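Local coordinates for protein putative ferredoxin (Hydrogenobacter thermophilus, PDB 7M1O) that probably carries electrons by way of a single bound [4Fe-4S] cluster, as expected of a small bacterial-type ferredoxin, at residues A2-T13 / P63-V72. Sequence-based numbering, arbitrary orientation.
Sequences ALRTMVDPDTCT and PAGSIITEEV. Unlike the reference sequence in segment 63-72: A64 (reference Ser). With SF4 (iron/sulfur cluster), chain C.
T5 and T69 face each other as a non-hydrogen-bonded pair of the antiparallel strands 3-7 and 67-71, the terminal strands of a single-cluster ferredoxin, and illustrate how one sheet can serve two environments. On the face carrying L3, T5, V7, I67 and T69 packing is close. T5 OG1 lies 3.0 Å from T69 OG1 in a hydrogen bond, a chi1 of -177° turning it away from the backbone N and toward T69. T5 OG1 is also hydrogen-bonded to the hydroxyl of Y26, and T69 OG1 to T59, so the hydroxyls are linked in a row from Y26 to helix 52-61. Beside them, L3 CG approaches T69 CG2 at 3.7 Å, and farther along, I67 CG1 and V7 CG1 press on sulfide S3 of the cluster.

The opposite face, with R4, M6, I68 and E70, is more open to solvent and mixes a salt bridge with apolar contacts. R4 lies alongside E70, its extended chain presenting two nitrogens to a single oxygen: in this salt bridge E70 OE2 accepts from R4 NE (2.8 Å, anti lone pair) and from NH2, which meets it nearly along the C-O bond. Guanidinium and carboxylate are only 17° from coplanar, and W44 adds a cation-pi contact to R4. Replacing R4 by alanine removes both donors, which would probably leave the E70 carboxylate without this partner and V72 CG1 without the side chain it packs on. Next to this pair, M6 CE rests on I68 CG1 at 3.6 Å.

Past the strands, D8 N donates to S66 O. T11 OG1 meets S66 OG in a 2.6 Å hydrogen bond, close to C12, whose SG binds iron FE1 at 2.3 Å. A64, an engineered substitution, sets CB near T11 O. The chemistry implies a division of labour: charge is paired on the more exposed face, whereas hydroxyls and aliphatic branches join the strands on the inner one, which V7 and I67 carry onto the cluster.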
ATOM      1  N   ALA A   2      -4.988 -10.479 -11.469  1.00 42.98           N
ATOM      2  CA  ALA A   2      -4.938  -9.091 -11.023  1.00 42.63           C
ATOM      3  C   ALA A   2      -4.316  -8.996  -9.636  1.00 38.37           C
ATOM      4  O   ALA A   2      -4.202  -9.997  -8.932  1.00 37.82           O
ATOM      5  CB  ALA A   2      -6.331  -8.486 -11.021  1.00 45.73           C
ATOM      6  N   LEU A   3      -3.921  -7.786  -9.253  1.00 33.71           N
ATOM      7  CA  LEU A   3      -3.265  -7.553  -7.971  1.00 29.62           C
ATOM      8  C   LEU A   3      -4.053  -6.559  -7.126  1.00 25.56           C
ATOM      9  O   LEU A   3      -4.519  -5.538  -7.631  1.00 24.71           O
ATOM     10  CB  LEU A   3      -1.842  -7.038  -8.195  1.00 28.62           C
ATOM     11  CG  LEU A   3      -0.835  -7.302  -7.076  1.00 28.11           C
ATOM     12  CD1 LEU A   3      -0.514  -8.788  -6.985  1.00 27.27           C
ATOM     13  CD2 LEU A   3       0.434  -6.490  -7.297  1.00 28.60           C
ATOM     14  N   ARG A   4      -4.205  -6.870  -5.841  1.00 22.90           N
ATOM     15  CA  ARG A   4      -4.804  -5.938  -4.889  1.00 20.55           C
ATOM     16  C   ARG A   4      -3.886  -5.774  -3.685  1.00 18.39           C
ATOM     17  O   ARG A   4      -3.062  -6.643  -3.403  1.00 16.76           O
ATOM     18  CB  ARG A   4      -6.192  -6.412  -4.444  1.00 20.11           C
ATOM     19  CG  ARG A   4      -6.222  -7.715  -3.657  1.00 20.57           C
ATOM     20  CD  ARG A   4      -7.630  -7.987  -3.141  1.00 21.94           C
ATOM     21  NE  ARG A   4      -7.704  -9.174  -2.295  1.00 25.73           N
ATOM     22  CZ  ARG A   4      -8.800  -9.568  -1.657  1.00 29.56           C
ATOM     23  NH1 ARG A   4      -9.924  -8.869  -1.766  1.00 33.89           N
ATOM     24  NH2 ARG A   4      -8.777 -10.660  -0.908  1.00 27.46           N
ATOM     25  N   THR A   5      -4.030  -4.655  -2.980  1.00 18.02           N
ATOM     26  CA  THR A   5      -3.144  -4.337  -1.866  1.00 17.21           C
ATOM     27  C   THR A   5      -3.876  -3.555  -0.776  1.00 18.43           C
ATOM     28  O   THR A   5      -4.865  -2.869  -1.044  1.00 18.72           O
ATOM     29  CB  THR A   5      -1.913  -3.530  -2.350  1.00 16.19           C
ATOM     30  OG1 THR A   5      -1.018  -3.295  -1.255  1.00 16.70           O
ATOM     31  CG2 THR A   5      -2.338  -2.197  -2.960  1.00 15.46           C
ATOM     32  N   MET A   6      -3.393  -3.684   0.457  1.00 20.30           N
ATOM     33  CA  MET A   6      -3.936  -2.944   1.591  1.00 23.18           C
ATOM     34  C   MET A   6      -2.815  -2.589   2.560  1.00 23.35           C
ATOM     35  O   MET A   6      -1.727  -3.160   2.487  1.00 22.35           O
ATOM     36  CB  MET A   6      -5.020  -3.757   2.315  1.00 27.29           C
ATOM     37  CG  MET A   6      -4.528  -5.026   3.023  1.00 34.65           C
ATOM     38  SD  MET A   6      -5.679  -5.586   4.299  1.00 39.04           S
ATOM     39  CE  MET A   6      -4.987  -7.174   4.747  1.00 40.35           C
ATOM     40  N   VAL A   7      -3.087  -1.650   3.460  1.00 25.29           N
ATOM     41  CA  VAL A   7      -2.146  -1.285   4.511  1.00 28.88           C
ATOM     42  C   VAL A   7      -2.738  -1.612   5.875  1.00 27.36           C
ATOM     43  O   VAL A   7      -3.879  -1.261   6.165  1.00 26.49           O
ATOM     44  CB  VAL A   7      -1.779   0.215   4.457  1.00 34.35           C
ATOM     45  CG1 VAL A   7      -0.880   0.599   5.630  1.00 35.67           C
ATOM     46  CG2 VAL A   7      -1.095   0.545   3.140  1.00 35.67           C
ATOM     47  N   ASP A   8      -1.954  -2.294   6.701  1.00 27.11           N
ATOM     48  CA  ASP A   8      -2.344  -2.585   8.072  1.00 28.61           C
ATOM     49  C   ASP A   8      -1.908  -1.430   8.974  1.00 29.30           C
ATOM     50  O   ASP A   8      -0.734  -1.334   9.326  1.00 28.27           O
ATOM     51  CB  ASP A   8      -1.717  -3.900   8.541  1.00 30.85           C
ATOM     52  CG  ASP A   8      -2.293  -4.389   9.855  1.00 33.59           C
ATOM     53  OD1 ASP A   8      -2.911  -3.581  10.579  1.00 34.07           O
ATOM     54  OD2 ASP A   8      -2.124  -5.586  10.165  1.00 34.11           O
ATOM     55  N   PRO A   9      -2.851  -0.549   9.356  1.00 31.95           N
ATOM     56  CA  PRO A   9      -2.453   0.641  10.115  1.00 33.76           C
ATOM     57  C   PRO A   9      -1.930   0.308  11.507  1.00 34.49           C
ATOM     58  O   PRO A   9      -1.236   1.121  12.117  1.00 35.70           O
ATOM     59  CB  PRO A   9      -3.751   1.444  10.201  1.00 34.12           C
ATOM     60  CG  PRO A   9      -4.820   0.415  10.168  1.00 33.55           C
ATOM     61  CD  PRO A   9      -4.317  -0.657   9.242  1.00 32.55           C
ATOM     62  N   ASP A  10      -2.263  -0.879  11.998  1.00 34.02           N
ATOM     63  CA  ASP A  10      -1.870  -1.290  13.339  1.00 33.90           C
ATOM     64  C   ASP A  10      -0.357  -1.431  13.473  1.00 31.60           C
ATOM     65  O   ASP A  10       0.189  -1.270  14.566  1.00 32.12           O
ATOM     66  CB  ASP A  10      -2.550  -2.611  13.699  1.00 37.12           C
ATOM     67  CG  ASP A  10      -4.061  -2.538  13.589  1.00 39.83           C
ATOM     68  OD1 ASP A  10      -4.629  -1.457  13.860  1.00 38.86           O
ATOM     69  OD2 ASP A  10      -4.682  -3.561  13.228  1.00 42.26           O
ATOM     70  N   THR A  11       0.316  -1.720  12.361  1.00 29.67           N
ATOM     71  CA  THR A  11       1.746  -2.024  12.381  1.00 28.65           C
ATOM     72  C   THR A  11       2.594  -0.997  11.630  1.00 27.17           C
ATOM     73  O   THR A  11       3.817  -0.984  11.769  1.00 26.78           O
ATOM     74  CB  THR A  11       2.019  -3.412  11.774  1.00 28.41           C
ATOM     75  OG1 THR A  11       1.549  -3.447  10.421  1.00 28.50           O
ATOM     76  CG2 THR A  11       1.319  -4.496  12.582  1.00 28.92           C
ATOM     77  N   CYS A  12       1.950  -0.150  10.832  1.00 26.14           N
ATOM     78  CA  CYS A  12       2.658   0.871  10.064  1.00 25.66           C
ATOM     79  C   CYS A  12       3.433   1.816  10.976  1.00 25.30           C
ATOM     80  O   CYS A  12       2.909   2.283  11.987  1.00 24.58           O
ATOM     81  CB  CYS A  12       1.679   1.669   9.205  1.00 24.57           C
ATOM     82  SG  CYS A  12       2.423   3.087   8.359  1.00 21.58           S
ATOM     83  N   THR A  13       4.679   2.097  10.605  1.00 26.86           N
ATOM     84  CA  THR A  13       5.561   2.923  11.424  1.00 27.78           C
ATOM     85  C   THR A  13       5.789   4.302  10.806  1.00 25.48           C
ATOM     86  O   THR A  13       6.685   5.037  11.225  1.00 24.83           O
ATOM     87  CB  THR A  13       6.917   2.230  11.638  1.00 27.03           C
ATOM     88  OG1 THR A  13       7.523   1.954  10.371  1.00 27.26           O
ATOM     89  CG2 THR A  13       6.728   0.924  12.399  1.00 27.30           C
ATOM     90  N   PRO A  63       9.179  -1.776   6.027  1.00 20.71           N
ATOM     91  CA  PRO A  63       9.955  -2.262   7.175  1.00 20.09           C
ATOM     92  C   PRO A  63       9.116  -2.995   8.218  1.00 20.14           C
ATOM     93  O   PRO A  63       9.666  -3.777   8.990  1.00 19.22           O
ATOM     94  CB  PRO A  63      10.539  -0.975   7.765  1.00 18.83           C
ATOM     95  CG  PRO A  63       9.570   0.079   7.386  1.00 19.28           C
ATOM     96  CD  PRO A  63       9.080  -0.305   6.022  1.00 19.70           C
ATOM     97  N   ALA A  64       7.808  -2.751   8.231  1.00 21.05           N
ATOM     98  CA  ALA A  64       6.934  -3.286   9.273  1.00 21.98           C
ATOM     99  C   ALA A  64       6.046  -4.425   8.775  1.00 22.22           C
ATOM    100  O   ALA A  64       5.276  -5.000   9.547  1.00 22.58           O
ATOM    101  CB  ALA A  64       6.076  -2.172   9.846  1.00 21.94           C
ATOM    102  N   GLY A  65       6.149  -4.755   7.493  1.00 21.43           N
ATOM    103  CA  GLY A  65       5.318  -5.797   6.917  1.00 20.50           C
ATOM    104  C   GLY A  65       3.847  -5.425   6.993  1.00 20.14           C
ATOM    105  O   GLY A  65       2.983  -6.291   7.150  1.00 18.93           O
ATOM    106  N   SER A  66       3.571  -4.128   6.879  1.00 21.67           N
ATOM    107  CA  SER A  66       2.219  -3.602   7.036  1.00 25.57           C
ATOM    108  C   SER A  66       1.425  -3.690   5.741  1.00 26.82           C
ATOM    109  O   SER A  66       0.195  -3.738   5.758  1.00 29.74           O
ATOM    110  CB  SER A  66       2.264  -2.147   7.505  1.00 29.14           C
ATOM    111  OG  SER A  66       2.982  -2.023   8.718  1.00 31.78           O
ATOM    112  N   ILE A  67       2.133  -3.700   4.618  1.00 23.84           N
ATOM    113  CA  ILE A  67       1.487  -3.762   3.317  1.00 22.90           C
ATOM    114  C   ILE A  67       1.213  -5.209   2.936  1.00 21.78           C
ATOM    115  O   ILE A  67       2.135  -6.011   2.777  1.00 20.45           O
ATOM    116  CB  ILE A  67       2.339  -3.094   2.226  1.00 22.79           C
ATOM    117  CG1 ILE A  67       2.663  -1.653   2.633  1.00 23.92           C
ATOM    118  CG2 ILE A  67       1.605  -3.126   0.889  1.00 22.19           C
ATOM    119  CD1 ILE A  67       3.551  -0.915   1.664  1.00 23.15           C
ATOM    120  N   ILE A  68      -0.069  -5.528   2.802  1.00 22.32           N
ATOM    121  CA  ILE A  68      -0.501  -6.849   2.380  1.00 24.63           C
ATOM    122  C   ILE A  68      -0.933  -6.771   0.925  1.00 22.18           C
ATOM    123  O   ILE A  68      -1.770  -5.948   0.563  1.00 21.00           O
ATOM    124  CB  ILE A  68      -1.656  -7.374   3.250  1.00 29.98           C
ATOM    125  CG1 ILE A  68      -1.353  -7.141   4.735  1.00 36.97           C
ATOM    126  CG2 ILE A  68      -1.911  -8.848   2.969  1.00 29.56           C
ATOM    127  CD1 ILE A  68      -0.011  -7.673   5.195  1.00 39.27           C
ATOM    128  N   THR A  69      -0.340  -7.623   0.097  1.00 20.54           N
ATOM    129  CA  THR A  69      -0.593  -7.631  -1.339  1.00 19.10           C
ATOM    130  C   THR A  69      -0.842  -9.063  -1.784  1.00 19.77           C
ATOM    131  O   THR A  69      -0.230  -9.993  -1.259  1.00 19.26           O
ATOM    132  CB  THR A  69       0.596  -7.033  -2.126  1.00 18.04           C
ATOM    133  OG1 THR A  69       0.759  -5.653  -1.775  1.00 17.49           O
ATOM    134  CG2 THR A  69       0.381  -7.142  -3.628  1.00 18.03           C
ATOM    135  N   GLU A  70      -1.742  -9.250  -2.742  1.00 20.91           N
ATOM    136  CA  GLU A  70      -2.015 -10.591  -3.238  1.00 22.77           C
ATOM    137  C   GLU A  70      -2.604 -10.594  -4.642  1.00 24.11           C
ATOM    138  O   GLU A  70      -3.191  -9.611  -5.096  1.00 22.67           O
ATOM    139  CB  GLU A  70      -2.951 -11.330  -2.277  1.00 23.47           C
ATOM    140  CG  GLU A  70      -4.210 -10.568  -1.908  1.00 24.68           C
ATOM    141  CD  GLU A  70      -5.065 -11.306  -0.891  1.00 25.23           C
ATOM    142  OE1 GLU A  70      -4.510 -12.082  -0.083  1.00 26.32           O
ATOM    143  OE2 GLU A  70      -6.296 -11.110  -0.900  1.00 25.30           O
ATOM    144  N   GLU A  71      -2.423 -11.720  -5.321  1.00 28.26           N
ATOM    145  CA  GLU A  71      -2.954 -11.932  -6.659  1.00 33.11           C
ATOM    146  C   GLU A  71      -4.379 -12.460  -6.572  1.00 32.09           C
ATOM    147  O   GLU A  71      -4.649 -13.413  -5.842  1.00 29.90           O
ATOM    148  CB  GLU A  71      -2.069 -12.910  -7.436  1.00 39.34           C
ATOM    149  CG  GLU A  71      -1.073 -12.244  -8.370  1.00 44.97           C
ATOM    150  CD  GLU A  71      -1.724 -11.691  -9.625  1.00 47.42           C
ATOM    151  OE1 GLU A  71      -2.727 -12.276 -10.086  1.00 47.80           O
ATOM    152  OE2 GLU A  71      -1.234 -10.669 -10.150  1.00 48.61           O
ATOM    153  N   VAL A  72      -5.287 -11.832  -7.314  1.00 32.56           N
ATOM    154  CA  VAL A  72      -6.691 -12.230  -7.317  1.00 32.82           C
ATOM    155  C   VAL A  72      -7.195 -12.409  -8.744  1.00 34.00           C
ATOM    156  O   VAL A  72      -8.283 -12.941  -8.969  1.00 34.69           O
ATOM    157  CB  VAL A  72      -7.571 -11.197  -6.587  1.00 31.28           C
ATOM    158  CG1 VAL A  72      -7.231 -11.164  -5.103  1.00 30.94           C
ATOM    159  CG2 VAL A  72      -7.405  -9.817  -7.205  1.00 30.99           C
ATOM    160  OXT VAL A  72      -6.524 -12.026  -9.703  1.00 34.46           O
TER
HETATM  161 FE1  SF4 C 101       3.889   2.364   6.774  1.00 19.94          FE
HETATM  162 FE2  SF4 C 101       5.092   0.290   5.460  1.00 19.96          FE
HETATM  163 FE3  SF4 C 101       6.367   2.695   5.669  1.00 20.69          FE
HETATM  164 FE4  SF4 C 101       4.169   2.461   4.060  1.00 19.33          FE
HETATM  165  S1  SF4 C 101       6.174   1.414   3.797  1.00 18.50           S
HETATM  166  S2  SF4 C 101       4.611   4.139   5.537  1.00 20.24           S
HETATM  167  S3  SF4 C 101       2.927   0.965   5.255  1.00 18.57           S
HETATM  168  S4  SF4 C 101       5.806   1.294   7.378  1.00 19.52           S
HETATM  169  O   HOH W   1       0.821  -6.111   9.346  1.00 27.09           O